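PDB 4GIO: putative lipoprotein, which is of unknown function but, as a bacterial lipoprotein, is probably anchored to a membrane, and adopts a variant immunoglobulin fold. Local coordinates for residues Tyr54-Leu59 with Phe99-Lys104; Leu24-Gln29 with Ile43-Phe48. All coordinates share one frame; numbering follows the deposited sequence.

Overall arrangement
The two contacts lie in opposing sheets of one β-sandwich, their centres about 15 Å apart. Contact 1 pairs the two middle strands of the four-stranded sheet, 50-59 and 98-105, near the centre of the chain; contact 2 joins 25-32 and 38-44, the hairpin of the three-stranded sheet, nearer the surface. Contact 1 is regular antiparallel pairing, with aromatic and aliphatic side chains turned inward and a water-linked charged face outward. Contact 2 is shorter, interrupted by a β-bulge, and flanked by exposed K26 and Q27 and partly exposed R45. They meet across the interior, where F99 CZ packs on F28 CD1 at 3.8 Å and I103 CD1 on L44 CD2 at 4.1 Å.

Contact 1: residues Tyr54-Leu59 with Phe99-Lys104; sequences YKVDWL and FRLEIK
Four backbone bonds of 2.9 Å join the strands: K55 N to E102 O, E102 N to K55 O, D57 N to R100 O (nearly straight, 169° at the hydrogen) and R100 N to D57 O. On the outer face, one water donates to D57 OD2 at 2.6 Å and accepts from R100 NH1 at 3.0 Å, lying in the guanidinium plane at its edge, while R100 NE bonds weakly to N12 OD1. A second water donates to E102 OE2 at 2.6 Å and only weakly to D57 OD2. L59 CD1 sits over one face of the same guanidinium, 3.9 Å from R100 NH2. K55 NZ turns instead to E72 O. On the face of Y54, V56 and W58, L101 CD1 reaches Y54 CD1 at 3.8 Å and V56 CG2 at 4.0 Å. Y54 CG sits between backbone N and carbonyl carbon (chi1 70°); the ring leads away from 99-104, and the OH of buried Y54 bonds to K89 NZ. F99 stacks on F40 of the facing sheet. Such a central antiparallel pair, one face in the core and one toward solvent, is the usual build of a β-sandwich, here a variant of the immunoglobulin fold.

Contact 2: residues Leu24-Gln29 with Ile43-Phe48; sequences LVKQFQ and ILRSTF
I43 CD1 lies over one face of the Q27 carboxamide, 3.8 Å from Q27 CD; the two side chains run side by side, and the same methyl is 3.7 Å from Q27 CG. The other flat group, the R45 guanidinium, has K26 CG toward its edge, near its plane, the two side chains crossing at about a right angle, but the detail is doubtful: K26 CG comes improbably close to R45 CG, and both chains have torsions far from the usual staggered values. Both pairs flank a β-bulge in this antiparallel hairpin. K26 N donates to I43 O at 2.8 Å, while I43 N donates to Q27 O, almost straight at 176°, so the extra residue is absorbed between the two bonds. The helical psi of K26 (-46°) makes the kink and turns its CB toward strand 38-44. Its aliphatic chain then bends back, and NZ is held by S23 O. R45 NH2 has a weak bond to G82 O. On the inward face, V25 CG2 meets L44 CD2 at 3.8 Å, and L44 continues onto L77 and I79 of the opposing sheet, where L24 also packs on I79. Before the bulge, L24 O accepts a bond from R45 N at 3.0 Å, and L44 CA adds a C-H contact to L24 O at 3.3 Å.

Contact 1: residues Tyr54-Leu59 with Phe99-Lys104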
loop_
_atom_site.group_PDB
_atom_site.type_symbol
_atom_site.label_atom_id
_atom_site.label_comp_id
_atom_site.label_asym_id
_atom_site.label_seq_id
_atom_site.Cartn_x
_atom_site.Cartn_y
_atom_site.Cartn_z
ATOM N N TYR A 54 6.468 2.698 -4.335
ATOM C CA TYR A 54 5.686 1.586 -3.742
ATOM C C TYR A 54 5.211 0.515 -4.759
ATOM O O TYR A 54 5.102 0.796 -5.981
ATOM C CB TYR A 54 4.523 2.129 -2.951
ATOM C CG TYR A 54 3.424 2.735 -3.723
ATOM C CD1 TYR A 54 2.401 1.959 -4.229
ATOM C CD2 TYR A 54 3.386 4.138 -3.965
ATOM C CE1 TYR A 54 1.339 2.561 -4.960
ATOM C CE2 TYR A 54 2.330 4.748 -4.638
ATOM C CZ TYR A 54 1.321 3.958 -5.138
ATOM O OH TYR A 54 0.316 4.491 -5.838
ATOM N N LYS A 55 4.926 -0.689 -4.238
ATOM C CA LYS A 55 4.436 -1.766 -5.077
ATOM C C LYS A 55 3.349 -2.525 -4.350
ATOM O O LYS A 55 3.540 -2.892 -3.214
ATOM C CB LYS A 55 5.571 -2.731 -5.410
ATOM C CG LYS A 55 5.129 -3.824 -6.459
ATOM C CD LYS A 55 4.991 -3.268 -7.867
ATOM C CE LYS A 55 4.861 -4.409 -8.907
ATOM N NZ LYS A 55 3.473 -4.883 -8.985
ATOM N N VAL A 56 2.236 -2.817 -5.011
ATOM C CA VAL A 56 1.100 -3.523 -4.409
ATOM C C VAL A 56 0.992 -4.961 -4.934
ATOM O O VAL A 56 1.087 -5.168 -6.146
ATOM C CB VAL A 56 -0.214 -2.820 -4.734
ATOM C CG1 VAL A 56 -1.386 -3.556 -3.984
ATOM C CG2 VAL A 56 -0.122 -1.325 -4.288
ATOM N N ASP A 57 0.866 -5.919 -4.021
ATOM C CA ASP A 57 0.396 -7.296 -4.379
ATOM C C ASP A 57 -1.008 -7.482 -3.781
ATOM O O ASP A 57 -1.238 -7.071 -2.639
ATOM C CB ASP A 57 1.300 -8.373 -3.782
ATOM C CG ASP A 57 2.568 -8.591 -4.595
ATOM O OD1 ASP A 57 2.471 -8.640 -5.867
ATOM O OD2 ASP A 57 3.653 -8.675 -3.953
ATOM N N TRP A 58 -1.947 -8.017 -4.553
ATOM C CA TRP A 58 -3.279 -8.373 -3.992
ATOM C C TRP A 58 -3.252 -9.788 -3.599
ATOM O O TRP A 58 -2.714 -10.574 -4.315
ATOM C CB TRP A 58 -4.348 -8.186 -5.072
ATOM C CG TRP A 58 -4.395 -6.668 -5.486
ATOM C CD1 TRP A 58 -3.937 -6.117 -6.644
ATOM C CD2 TRP A 58 -4.950 -5.608 -4.725
ATOM N NE1 TRP A 58 -4.136 -4.742 -6.650
ATOM C CE2 TRP A 58 -4.801 -4.402 -5.508
ATOM C CE3 TRP A 58 -5.585 -5.543 -3.488
ATOM C CZ2 TRP A 58 -5.224 -3.166 -5.055
ATOM C CZ3 TRP A 58 -6.020 -4.288 -3.025
ATOM C CH2 TRP A 58 -5.883 -3.124 -3.845
ATOM N N LEU A 59 -3.839 -10.106 -2.455
ATOM C CA LEU A 59 -3.847 -11.463 -1.895
ATOM C C LEU A 59 -5.277 -12.042 -1.876
ATOM O O LEU A 59 -6.243 -11.294 -1.578
ATOM C CB LEU A 59 -3.322 -11.448 -0.464
ATOM C CG LEU A 59 -1.911 -10.824 -0.230
ATOM C CD1 LEU A 59 -1.523 -10.958 1.237
ATOM C CD2 LEU A 59 -0.914 -11.432 -1.216
ATOM N N PHE A 99 -3.908 -7.541 1.050
ATOM C CA PHE A 99 -2.917 -6.900 0.157
ATOM C C PHE A 99 -1.545 -6.918 0.862
ATOM O O PHE A 99 -1.457 -7.150 2.046
ATOM C CB PHE A 99 -3.325 -5.437 -0.128
ATOM C CG PHE A 99 -3.158 -4.499 1.100
ATOM C CD1 PHE A 99 -4.129 -4.453 2.092
ATOM C CD2 PHE A 99 -2.036 -3.666 1.238
ATOM C CE1 PHE A 99 -4.030 -3.608 3.220
ATOM C CE2 PHE A 99 -1.911 -2.773 2.376
ATOM C CZ PHE A 99 -2.894 -2.764 3.372
ATOM N N ARG A 100 -0.503 -6.696 0.093
ATOM C CA ARG A 100 0.852 -6.478 0.619
ATOM C C ARG A 100 1.411 -5.243 -0.078
ATOM O O ARG A 100 1.249 -5.090 -1.268
ATOM C CB ARG A 100 1.728 -7.662 0.326
ATOM C CG ARG A 100 3.062 -7.661 1.046
ATOM C CD ARG A 100 3.825 -9.033 0.851
ATOM N NE ARG A 100 3.235 -9.988 1.811
ATOM C CZ ARG A 100 2.641 -11.140 1.503
ATOM N NH1 ARG A 100 2.619 -11.596 0.260
ATOM N NH2 ARG A 100 2.094 -11.850 2.485
ATOM N N LEU A 101 2.043 -4.349 0.682
ATOM C CA LEU A 101 2.517 -3.099 0.144
ATOM C C LEU A 101 4.011 -2.975 0.410
ATOM O O LEU A 101 4.413 -2.970 1.558
ATOM C CB LEU A 101 1.748 -1.907 0.737
ATOM C CG LEU A 101 2.258 -0.499 0.377
ATOM C CD1 LEU A 101 2.121 -0.203 -1.145
ATOM C CD2 LEU A 101 1.467 0.591 1.142
ATOM N N GLU A 102 4.821 -2.885 -0.631
ATOM C CA GLU A 102 6.238 -2.609 -0.396
ATOM C C GLU A 102 6.524 -1.102 -0.594
ATOM O O GLU A 102 6.003 -0.512 -1.510
ATOM C CB GLU A 102 7.088 -3.374 -1.426
ATOM C CG GLU A 102 6.962 -4.854 -1.302
ATOM C CD GLU A 102 7.725 -5.582 -2.430
ATOM O OE1 GLU A 102 8.389 -4.909 -3.219
ATOM O OE2 GLU A 102 7.711 -6.818 -2.498
ATOM N N ILE A 103 7.331 -0.510 0.254
ATOM C CA ILE A 103 7.737 0.873 0.113
ATOM C C ILE A 103 9.243 1.007 0.309
ATOM O O ILE A 103 9.789 0.519 1.241
ATOM C CB ILE A 103 7.023 1.830 1.111
ATOM C CG1 ILE A 103 5.551 1.581 1.151
ATOM C CG2 ILE A 103 7.259 3.301 0.769
ATOM C CD1 ILE A 103 4.863 2.307 2.181
ATOM N N LYS A 104 9.873 1.667 -0.630
ATOM C CA LYS A 104 11.330 1.914 -0.512
ATOM C C LYS A 104 11.601 3.367 -0.848
ATOM O O LYS A 104 10.776 3.995 -1.500
ATOM C CB LYS A 104 12.088 1.052 -1.496
ATOM C CG LYS A 104 11.622 1.208 -2.965
ATOM C CD LYS A 104 12.561 0.466 -3.944
ATOM C CE LYS A 104 11.997 0.447 -5.418
ATOM N NZ LYS A 104 12.537 -0.736 -6.200
HETATM O O HOH W 1 5.675 -7.991 -1.335
HETATM O O HOH W 2 4.115 -10.378 -2.076
#

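Contact 2: residues Leu24-Gln29 with Ile43-Phe48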
loop_
_atom_site.group_PDB
_atom_site.type_symbol
_atom_site.label_atom_id
_atom_site.label_comp_id
_atom_site.label_asym_id
_atom_site.label_seq_id
_atom_site.Cartn_x
_atom_site.Cartn_y
_atom_site.Cartn_z
ATOM N N LEU A 24 7.189 5.542 9.511
ATOM C CA LEU A 24 6.545 6.100 8.284
ATOM C C LEU A 24 5.071 5.792 8.183
ATOM O O LEU A 24 4.259 6.669 7.903
ATOM C CB LEU A 24 7.203 5.592 7.000
ATOM C CG LEU A 24 6.706 6.320 5.718
ATOM C CD1 LEU A 24 7.131 7.796 5.705
ATOM C CD2 LEU A 24 7.319 5.592 4.539
ATOM N N VAL A 25 4.722 4.532 8.435
ATOM C CA VAL A 25 3.314 4.122 8.347
ATOM C C VAL A 25 2.580 4.413 9.663
ATOM O O VAL A 25 2.932 3.849 10.687
ATOM C CB VAL A 25 3.204 2.603 8.029
ATOM C CG1 VAL A 25 1.739 2.182 8.012
ATOM C CG2 VAL A 25 3.868 2.305 6.675
ATOM N N LYS A 26 1.588 5.272 9.615
ATOM C CA LYS A 26 0.775 5.668 10.785
ATOM C C LYS A 26 -0.283 4.625 11.125
ATOM O O LYS A 26 -0.448 4.225 12.289
ATOM C CB LYS A 26 0.112 7.012 10.484
ATOM C CG LYS A 26 1.038 8.250 10.690
ATOM C CD LYS A 26 2.566 7.914 10.690
ATOM C CE LYS A 26 3.101 7.932 12.120
ATOM N NZ LYS A 26 4.477 8.426 12.173
ATOM N N GLN A 27 -0.985 4.153 10.097
ATOM C CA GLN A 27 -1.935 3.079 10.274
ATOM C C GLN A 27 -2.366 2.631 8.875
ATOM O O GLN A 27 -2.108 3.304 7.868
ATOM C CB GLN A 27 -3.175 3.539 11.048
ATOM C CG GLN A 27 -3.860 4.727 10.393
ATOM C CD GLN A 27 -5.241 5.026 10.950
ATOM O OE1 GLN A 27 -5.397 5.905 11.797
ATOM N NE2 GLN A 27 -6.265 4.323 10.434
ATOM N N PHE A 28 -3.036 1.489 8.835
ATOM C CA PHE A 28 -3.725 1.102 7.607
ATOM C C PHE A 28 -5.037 0.396 7.893
ATOM O O PHE A 28 -5.287 -0.091 8.977
ATOM C CB PHE A 28 -2.807 0.290 6.715
ATOM C CG PHE A 28 -2.429 -1.021 7.265
ATOM C CD1 PHE A 28 -3.233 -2.126 7.057
ATOM C CD2 PHE A 28 -1.261 -1.158 8.000
ATOM C CE1 PHE A 28 -2.869 -3.343 7.555
ATOM C CE2 PHE A 28 -0.886 -2.383 8.483
ATOM C CZ PHE A 28 -1.715 -3.483 8.264
ATOM N N GLN A 29 -5.894 0.364 6.905
ATOM C CA GLN A 29 -7.133 -0.389 7.073
ATOM C C GLN A 29 -7.623 -0.820 5.694
ATOM O O GLN A 29 -7.146 -0.334 4.670
ATOM C CB GLN A 29 -8.162 0.488 7.769
ATOM C CG GLN A 29 -8.472 1.727 6.970
ATOM C CD GLN A 29 -9.203 2.734 7.775
ATOM O OE1 GLN A 29 -9.405 2.548 8.970
ATOM N NE2 GLN A 29 -9.598 3.829 7.143
ATOM N N ILE A 43 -1.899 5.397 5.760
ATOM C CA ILE A 43 -1.586 6.786 6.058
ATOM C C ILE A 43 -0.072 6.831 6.347
ATOM O O ILE A 43 0.444 6.035 7.142
ATOM C CB ILE A 43 -2.384 7.316 7.256
ATOM C CG1 ILE A 43 -3.872 7.263 6.924
ATOM C CG2 ILE A 43 -1.933 8.811 7.586
ATOM C CD1 ILE A 43 -4.778 7.537 8.088
ATOM N N LEU A 44 0.607 7.761 5.674
ATOM C CA LEU A 44 2.056 7.926 5.774
ATOM C C LEU A 44 2.348 9.322 6.336
ATOM O O LEU A 44 1.575 10.253 6.090
ATOM C CB LEU A 44 2.711 7.780 4.398
ATOM C CG LEU A 44 2.388 6.437 3.679
ATOM C CD1 LEU A 44 2.870 6.445 2.280
ATOM C CD2 LEU A 44 2.987 5.195 4.399
ATOM N N ARG A 45 3.409 9.446 7.129
ATOM C CA ARG A 45 3.961 10.788 7.462
ATOM C C ARG A 45 5.421 10.799 7.876
ATOM O O ARG A 45 5.929 9.863 8.520
ATOM C CB ARG A 45 3.155 11.656 8.445
ATOM C CG ARG A 45 2.315 10.974 9.424
ATOM C CD ARG A 45 2.033 11.936 10.668
ATOM N NE ARG A 45 0.790 12.700 10.657
ATOM C CZ ARG A 45 0.731 13.996 10.353
ATOM N NH1 ARG A 45 -0.413 14.627 10.382
ATOM N NH2 ARG A 45 1.832 14.642 10.012
ATOM N N SER A 46 6.060 11.898 7.521
ATOM C CA SER A 46 7.486 12.006 7.647
ATOM C C SER A 46 7.821 13.422 8.046
ATOM O O SER A 46 7.200 14.363 7.563
ATOM C CB SER A 46 8.102 11.730 6.279
ATOM O OG SER A 46 9.512 11.859 6.396
ATOM N N THR A 47 8.817 13.567 8.909
ATOM C CA THR A 47 9.231 14.906 9.265
ATOM C C THR A 47 9.771 15.690 8.078
ATOM O O THR A 47 9.446 16.862 7.892
ATOM C CB THR A 47 10.326 14.905 10.322
ATOM O OG1 THR A 47 10.196 13.757 11.194
ATOM C CG2 THR A 47 10.245 16.266 11.050
ATOM N N PHE A 48 10.549 15.021 7.252
ATOM C CA PHE A 48 11.178 15.572 6.068
ATOM C C PHE A 48 10.527 15.029 4.835
ATOM O O PHE A 48 10.088 13.869 4.789
ATOM C CB PHE A 48 12.639 15.115 6.034
ATOM C CG PHE A 48 13.393 15.471 7.262
ATOM C CD1 PHE A 48 13.363 16.810 7.736
ATOM C CD2 PHE A 48 14.187 14.526 7.910
ATOM C CE1 PHE A 48 14.078 17.193 8.859
ATOM C CE2 PHE A 48 14.914 14.895 9.043
ATOM C CZ PHE A 48 14.852 16.228 9.523
#